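Local coordinates for sensory box/GGDEF domain protein (Colwellia psychrerythraea, PDB 3LYX), which probably serves in bacterial signalling, this piece being the sensory PAS domain of a longer protein that also carries a GGDEF domain, at residues Ala19-Asp24 against Gln50-Leu55; Thr38-Ser43 against Gly92-Met97. All blocks are in the same frame, centred on the assembly; numbering follows the deposited sequence.

Interaction 1: Ala19-Asp24 against Gln50-Leu55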
ATOM      1  N   ALA B  19       6.201   1.715   1.559  1.00 23.73           N
ATOM      2  CA  ALA B  19       6.503   3.040   2.095  1.00 23.06           C
ATOM      3  C   ALA B  19       6.037   4.047   1.048  1.00 24.53           C
ATOM      4  O   ALA B  19       6.604   4.137  -0.052  1.00 23.66           O
ATOM      5  CB  ALA B  19       7.995   3.176   2.330  1.00 26.16           C
ATOM      6  N   ILE B  20       4.981   4.783   1.377  1.00 25.64           N
ATOM      7  CA  ILE B  20       4.439   5.790   0.476  1.00 26.72           C
ATOM      8  C   ILE B  20       4.999   7.159   0.861  1.00 26.77           C
ATOM      9  O   ILE B  20       4.971   7.539   2.032  1.00 26.35           O
ATOM     10  CB  ILE B  20       2.893   5.876   0.572  1.00 26.19           C
ATOM     11  CG1 ILE B  20       2.260   4.500   0.316  1.00 29.63           C
ATOM     12  CG2 ILE B  20       2.362   6.889  -0.441  1.00 25.10           C
ATOM     13  CD1 ILE B  20       2.588   3.924  -1.039  1.00 34.14           C
ATOM     14  N   VAL B  21       5.518   7.890  -0.120  1.00 26.74           N
ATOM     15  CA  VAL B  21       6.041   9.230   0.127  1.00 25.81           C
ATOM     16  C   VAL B  21       5.479  10.139  -0.950  1.00 25.22           C
ATOM     17  O   VAL B  21       5.799   9.990  -2.135  1.00 24.28           O
ATOM     18  CB  VAL B  21       7.584   9.278   0.064  1.00 25.56           C
ATOM     19  CG1 VAL B  21       8.080  10.692   0.370  1.00 28.69           C
ATOM     20  CG2 VAL B  21       8.172   8.291   1.054  1.00 28.61           C
ATOM     21  N   VAL B  22       4.625  11.065  -0.532  1.00 23.94           N
ATOM     22  CA  VAL B  22       4.002  12.011  -1.443  1.00 24.83           C
ATOM     23  C   VAL B  22       4.737  13.348  -1.342  1.00 25.89           C
ATOM     24  O   VAL B  22       4.943  13.850  -0.240  1.00 23.64           O
ATOM     25  CB  VAL B  22       2.529  12.211  -1.073  1.00 24.60           C
ATOM     26  CG1 VAL B  22       1.847  13.093  -2.102  1.00 25.32           C
ATOM     27  CG2 VAL B  22       1.835  10.853  -0.962  1.00 25.87           C
ATOM     28  N   THR B  23       5.124  13.918  -2.485  1.00 24.91           N
ATOM     29  CA  THR B  23       5.853  15.192  -2.510  1.00 26.00           C
ATOM     30  C   THR B  23       5.195  16.256  -3.375  1.00 27.25           C
ATOM     31  O   THR B  23       4.321  15.953  -4.192  1.00 26.61           O
ATOM     32  CB  THR B  23       7.289  15.012  -3.056  1.00 25.10           C
ATOM     33  OG1 THR B  23       7.226  14.421  -4.359  1.00 22.92           O
ATOM     34  CG2 THR B  23       8.121  14.129  -2.138  1.00 24.36           C
ATOM     35  N   ASP B  24       5.617  17.508  -3.197  1.00 29.26           N
ATOM     36  CA  ASP B  24       5.072  18.588  -4.007  1.00 29.84           C
ATOM     37  C   ASP B  24       5.952  18.749  -5.233  1.00 30.66           C
ATOM     38  O   ASP B  24       6.901  17.988  -5.425  1.00 27.08           O
ATOM     39  CB  ASP B  24       4.984  19.919  -3.234  1.00 30.27           C
ATOM     40  CG  ASP B  24       6.341  20.422  -2.730  1.00 32.90           C
ATOM     41  OD1 ASP B  24       7.395  20.048  -3.291  1.00 32.00           O
ATOM     42  OD2 ASP B  24       6.338  21.218  -1.766  1.00 30.39           O
ATOM     43  N   GLN B  50       9.793  18.330   4.830  1.00 27.04           N
ATOM     44  CA  GLN B  50      11.222  18.192   4.567  1.00 27.35           C
ATOM     45  C   GLN B  50      11.453  17.852   3.098  1.00 28.28           C
ATOM     46  O   GLN B  50      10.556  17.339   2.413  1.00 26.92           O
ATOM     47  CB  GLN B  50      11.839  17.068   5.410  1.00 25.67           C
ATOM     48  CG  GLN B  50      11.733  17.216   6.922  1.00 28.24           C
ATOM     49  CD  GLN B  50      12.230  18.565   7.455  1.00 30.91           C
ATOM     50  OE1 GLN B  50      13.286  19.077   7.047  1.00 25.65           O
ATOM     51  NE2 GLN B  50      11.471  19.133   8.388  1.00 24.55           N
ATOM     52  N   PRO B  51      12.666  18.130   2.596  1.00 26.19           N
ATOM     53  CA  PRO B  51      12.971  17.830   1.200  1.00 26.08           C
ATOM     54  C   PRO B  51      13.149  16.325   1.086  1.00 26.58           C
ATOM     55  O   PRO B  51      13.792  15.697   1.928  1.00 24.90           O
ATOM     56  CB  PRO B  51      14.261  18.615   0.951  1.00 24.32           C
ATOM     57  CG  PRO B  51      14.948  18.548   2.261  1.00 24.24           C
ATOM     58  CD  PRO B  51      13.825  18.739   3.276  1.00 25.56           C
ATOM     59  N   VAL B  52      12.558  15.738   0.059  1.00 24.46           N
ATOM     60  CA  VAL B  52      12.670  14.305  -0.104  1.00 25.97           C
ATOM     61  C   VAL B  52      14.115  13.863  -0.321  1.00 24.96           C
ATOM     62  O   VAL B  52      14.437  12.704  -0.082  1.00 23.23           O
ATOM     63  CB  VAL B  52      11.789  13.803  -1.272  1.00 25.88           C
ATOM     64  CG1 VAL B  52      12.372  14.249  -2.607  1.00 25.19           C
ATOM     65  CG2 VAL B  52      11.655  12.296  -1.201  1.00 24.32           C
ATOM     66  N   ASN B  53      14.999  14.770  -0.745  1.00 24.74           N
ATOM     67  CA  ASN B  53      16.382  14.351  -0.958  1.00 26.48           C
ATOM     68  C   ASN B  53      17.121  14.048   0.346  1.00 27.31           C
ATOM     69  O   ASN B  53      18.251  13.570   0.320  1.00 27.13           O
ATOM     70  CB  ASN B  53      17.181  15.369  -1.799  1.00 28.96           C
ATOM     71  CG  ASN B  53      17.298  16.734  -1.146  1.00 30.35           C
ATOM     72  OD1 ASN B  53      17.486  16.851   0.064  1.00 30.54           O
ATOM     73  ND2 ASN B  53      17.217  17.781  -1.963  1.00 33.40           N
ATOM     74  N   MET B  54      16.485  14.315   1.486  1.00 27.76           N
ATOM     75  CA  MET B  54      17.125  14.011   2.760  1.00 28.67           C
ATOM     76  C   MET B  54      17.187  12.479   2.896  1.00 28.28           C
ATOM     77  O   MET B  54      17.930  11.950   3.725  1.00 27.97           O
ATOM     78  CB  MET B  54      16.358  14.665   3.932  1.00 28.26           C
ATOM     79  CG  MET B  54      15.405  13.784   4.730  1.00 29.35           C
ATOM     80  SD  MET B  54      14.669  14.636   6.196  1.00 28.46           S
ATOM     81  CE  MET B  54      15.958  14.481   7.293  1.00 27.93           C
ATOM     82  N   LEU B  55      16.436  11.777   2.041  1.00 27.85           N
ATOM     83  CA  LEU B  55      16.398  10.306   2.043  1.00 28.61           C
ATOM     84  C   LEU B  55      17.433   9.680   1.096  1.00 28.91           C
ATOM     85  O   LEU B  55      17.622   8.458   1.081  1.00 25.77           O
ATOM     86  CB  LEU B  55      15.006   9.804   1.646  1.00 28.27           C
ATOM     87  CG  LEU B  55      13.798  10.323   2.429  1.00 25.97           C
ATOM     88  CD1 LEU B  55      12.533   9.784   1.790  1.00 25.91           C
ATOM     89  CD2 LEU B  55      13.891   9.904   3.899  1.00 25.74           C
TER
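V52 sets its branched side chain against T23 and V21 on one face of the PAS-fold sheet, where the short 3-10 turn 52-55 covers strand 19-24. The backbones stay well apart, with T23 CA and V52 CA 7.3 Å from each other, and the segments are joined by apolar packing alone.

Three methyl-bearing side chains carry the contact. CG2 of T23 meets V52 first at CB, 3.8 Å away, and the two side chains cross at about a right angle. The V52 branch CG2, swung anti to its own backbone N, lies over the pair of methyls, 4.1 Å from T23 CG2 and 4.2 Å from V21 CG1. Beta-branching suits V21 and T23 to the extended backbone of the strand, while the short branched side chain of V52 offers its methyls close to the backbone of the turn. Threonine fits the partly exposed end, where one branch is a methyl that can pack on V52 and the other a hydroxyl. Further into the domain L55 turns toward V21, but more loosely.

The strand's backbone bonds run to its neighbours in the sheet: V22 to strand 29-32, V21 and T23 to strand 108-117. I20 lies on L112 and I114, and also packs on V16 of the second subunit. The covering turn is closed by its own bonds, M54 N to P51 O and, directly behind the contacting valine, L55 N to V52 O at 3.1 Å.

Interaction 2: Thr38-Ser43 against Gly92-Met97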
ATOM      1  N   THR B  38       8.795   2.958   8.949  1.00 30.98           N
ATOM      2  CA  THR B  38       9.480   1.684   9.156  1.00 27.30           C
ATOM      3  C   THR B  38      10.687   1.564   8.243  1.00 26.77           C
ATOM      4  O   THR B  38      11.749   1.110   8.665  1.00 28.42           O
ATOM      5  CB  THR B  38       8.547   0.470   8.877  1.00 28.82           C
ATOM      6  OG1 THR B  38       7.449   0.474   9.798  1.00 29.00           O
ATOM      7  CG2 THR B  38       9.308  -0.841   9.040  1.00 28.62           C
ATOM      8  N   LEU B  39      10.539   1.984   6.991  1.00 26.60           N
ATOM      9  CA  LEU B  39      11.641   1.871   6.041  1.00 26.69           C
ATOM     10  C   LEU B  39      12.766   2.881   6.204  1.00 27.76           C
ATOM     11  O   LEU B  39      13.939   2.507   6.241  1.00 29.62           O
ATOM     12  CB  LEU B  39      11.112   1.964   4.611  1.00 26.60           C
ATOM     13  CG  LEU B  39      12.142   1.917   3.482  1.00 23.68           C
ATOM     14  CD1 LEU B  39      12.822   0.544   3.429  1.00 28.67           C
ATOM     15  CD2 LEU B  39      11.435   2.202   2.179  1.00 24.03           C
ATOM     16  N   TYR B  40      12.403   4.159   6.297  1.00 27.69           N
ATOM     17  CA  TYR B  40      13.383   5.232   6.391  1.00 28.56           C
ATOM     18  C   TYR B  40      13.822   5.613   7.799  1.00 31.14           C
ATOM     19  O   TYR B  40      14.919   6.162   7.982  1.00 31.86           O
ATOM     20  CB  TYR B  40      12.844   6.471   5.670  1.00 26.75           C
ATOM     21  CG  TYR B  40      12.633   6.269   4.183  1.00 26.11           C
ATOM     22  CD1 TYR B  40      13.717   6.121   3.320  1.00 25.30           C
ATOM     23  CD2 TYR B  40      11.342   6.206   3.638  1.00 23.40           C
ATOM     24  CE1 TYR B  40      13.520   5.909   1.937  1.00 22.69           C
ATOM     25  CE2 TYR B  40      11.136   6.001   2.275  1.00 20.99           C
ATOM     26  CZ  TYR B  40      12.230   5.852   1.432  1.00 22.87           C
ATOM     27  OH  TYR B  40      12.035   5.645   0.083  1.00 22.55           O
ATOM     28  N   GLY B  41      12.970   5.342   8.787  1.00 31.86           N
ATOM     29  CA  GLY B  41      13.317   5.656  10.163  1.00 31.58           C
ATOM     30  C   GLY B  41      12.657   6.891  10.747  1.00 32.23           C
ATOM     31  O   GLY B  41      12.589   7.027  11.963  1.00 33.34           O
ATOM     32  N   TYR B  42      12.169   7.786   9.892  1.00 30.75           N
ATOM     33  CA  TYR B  42      11.526   9.028  10.334  1.00 30.58           C
ATOM     34  C   TYR B  42      10.019   8.873  10.510  1.00 30.08           C
ATOM     35  O   TYR B  42       9.381   8.135   9.760  1.00 31.69           O
ATOM     36  CB  TYR B  42      11.749  10.134   9.306  1.00 29.86           C
ATOM     37  CG  TYR B  42      13.189  10.402   8.940  1.00 31.61           C
ATOM     38  CD1 TYR B  42      13.962  11.305   9.681  1.00 33.79           C
ATOM     39  CD2 TYR B  42      13.765   9.797   7.821  1.00 29.50           C
ATOM     40  CE1 TYR B  42      15.269  11.604   9.308  1.00 32.21           C
ATOM     41  CE2 TYR B  42      15.068  10.085   7.443  1.00 31.83           C
ATOM     42  CZ  TYR B  42      15.812  10.993   8.189  1.00 32.39           C
ATOM     43  OH  TYR B  42      17.087  11.310   7.797  1.00 31.22           O
ATOM     44  N   SER B  43       9.456   9.580  11.491  1.00 28.24           N
ATOM     45  CA  SER B  43       8.013   9.548  11.751  1.00 27.78           C
ATOM     46  C   SER B  43       7.393  10.675  10.918  1.00 28.52           C
ATOM     47  O   SER B  43       8.123  11.494  10.368  1.00 30.43           O
ATOM     48  CB  SER B  43       7.727   9.778  13.244  1.00 27.41           C
ATOM     49  OG  SER B  43       8.154  11.067  13.672  1.00 24.85           O
ATOM     50  N   GLY B  92      21.284   1.663   2.350  1.00 44.10           N
ATOM     51  CA  GLY B  92      20.674   0.445   1.857  1.00 41.17           C
ATOM     52  C   GLY B  92      20.136   0.657   0.459  1.00 39.65           C
ATOM     53  O   GLY B  92      20.296   1.736  -0.104  1.00 39.91           O
ATOM     54  N   TRP B  93      19.520  -0.370  -0.118  1.00 38.61           N
ATOM     55  CA  TRP B  93      18.947  -0.248  -1.454  1.00 37.11           C
ATOM     56  C   TRP B  93      17.451  -0.498  -1.383  1.00 35.82           C
ATOM     57  O   TRP B  93      16.984  -1.284  -0.561  1.00 37.11           O
ATOM     58  CB  TRP B  93      19.581  -1.242  -2.434  1.00 38.65           C
ATOM     59  CG  TRP B  93      20.997  -0.937  -2.792  1.00 38.34           C
ATOM     60  CD1 TRP B  93      22.112  -1.241  -2.067  1.00 39.71           C
ATOM     61  CD2 TRP B  93      21.451  -0.234  -3.952  1.00 39.86           C
ATOM     62  NE1 TRP B  93      23.234  -0.771  -2.704  1.00 39.79           N
ATOM     63  CE2 TRP B  93      22.858  -0.146  -3.863  1.00 38.82           C
ATOM     64  CE3 TRP B  93      20.806   0.334  -5.060  1.00 38.22           C
ATOM     65  CZ2 TRP B  93      23.632   0.489  -4.838  1.00 39.03           C
ATOM     66  CZ3 TRP B  93      21.575   0.964  -6.029  1.00 38.56           C
ATOM     67  CH2 TRP B  93      22.973   1.036  -5.910  1.00 39.11           C
ATOM     68  N   ILE B  94      16.705   0.179  -2.250  1.00 33.21           N
ATOM     69  CA  ILE B  94      15.257   0.036  -2.294  1.00 31.03           C
ATOM     70  C   ILE B  94      14.780  -0.040  -3.735  1.00 32.10           C
ATOM     71  O   ILE B  94      15.452   0.430  -4.654  1.00 34.67           O
ATOM     72  CB  ILE B  94      14.546   1.244  -1.645  1.00 30.06           C
ATOM     73  CG1 ILE B  94      15.018   2.539  -2.314  1.00 27.07           C
ATOM     74  CG2 ILE B  94      14.862   1.317  -0.158  1.00 26.40           C
ATOM     75  CD1 ILE B  94      14.296   3.780  -1.832  1.00 24.66           C
ATOM     76  N   GLU B  95      13.628  -0.665  -3.926  1.00 31.33           N
ATOM     77  CA  GLU B  95      13.015  -0.742  -5.241  1.00 31.55           C
ATOM     78  C   GLU B  95      12.056   0.440  -5.142  1.00 30.95           C
ATOM     79  O   GLU B  95      11.262   0.521  -4.204  1.00 29.67           O
ATOM     80  CB  GLU B  95      12.241  -2.053  -5.413  1.00 32.70           C
ATOM     81  CG  GLU B  95      11.277  -2.032  -6.597  1.00 37.09           C
ATOM     82  CD  GLU B  95      10.773  -3.416  -6.968  1.00 40.40           C
ATOM     83  OE1 GLU B  95      10.343  -4.162  -6.062  1.00 41.60           O
ATOM     84  OE2 GLU B  95      10.809  -3.754  -8.171  1.00 41.53           O
ATOM     85  N   SER B  96      12.139   1.363  -6.089  1.00 28.53           N
ATOM     86  CA  SER B  96      11.304   2.553  -6.025  1.00 28.66           C
ATOM     87  C   SER B  96      10.567   2.879  -7.323  1.00 28.70           C
ATOM     88  O   SER B  96      11.012   2.525  -8.419  1.00 27.48           O
ATOM     89  CB  SER B  96      12.178   3.745  -5.589  1.00 25.30           C
ATOM     90  OG  SER B  96      11.429   4.947  -5.528  1.00 23.13           O
ATOM     91  N   MET B  97       9.435   3.554  -7.176  1.00 27.74           N
ATOM     92  CA  MET B  97       8.612   3.957  -8.308  1.00 29.17           C
ATOM     93  C   MET B  97       8.074   5.352  -8.015  1.00 26.41           C
ATOM     94  O   MET B  97       7.771   5.683  -6.873  1.00 27.63           O
ATOM     95  CB  MET B  97       7.453   2.980  -8.482  1.00 31.23           C
ATOM     96  CG  MET B  97       6.518   3.290  -9.634  1.00 37.14           C
ATOM     97  SD  MET B  97       4.946   2.434  -9.389  1.00 38.45           S
ATOM     98  CE  MET B  97       4.194   3.541  -8.252  1.00 40.30           C
TER
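L39 and I94 are the closest backbone pair, 9.3 Å between CA atoms, so the last turn of helix 34-40 meets strand 91-102 of the PAS-fold sheet through side chains alone. I94 receives both helical residues. Its CG2 faces L39 CD1 at 4.2 Å, while its other branch, trans about CB-CG1 (chi2 175°), brings CD1 to the far end of the tyrosine, 3.5 Å from Y40 OH and 4.4 Å from Y40 CZ. Isoleucine suits the place because its two unequal branches serve two neighbours at once; tyrosine, whose side chain crosses I94 at about a right angle, has the length to span from the helix to the sheet. W32 meets the same ring, with planes at about 40°, and M84 and N115 also touch both Y40 and I94. Beyond Y40 the helix ends at G41, whose positive phi (103°) would press a CB against the preceding carbonyl O and so calls for glycine. L39, with CG anti to its backbone N, directs one methyl to the strand and lays the other over the tyrosine: CD2 stands 3.7 Å above the Y40 ring plane, offset toward its rim.

How the interactions relate
Both contacts place a non-sheet element against the same antiparallel sheet by apolar packing, but at different strands: interaction 1 on 19-24, interaction 2 on 91-102, with strand 108-117 between them. Interaction 2 is buried and draws on large side chains, including an aromatic ring; interaction 1 is partly buried, relies on small branched ones, and includes a threonine. Their centres lie 10 Å apart and the covering elements touch directly. L55 CD2 packs on Y42 CE2 at 3.7 Å and on Y40 CD1 at 3.8 Å, while A19 CB meets L39 CD2 at 3.6 Å, so the helix end also rests on strand 19-24 and the two contacts form continuous packing.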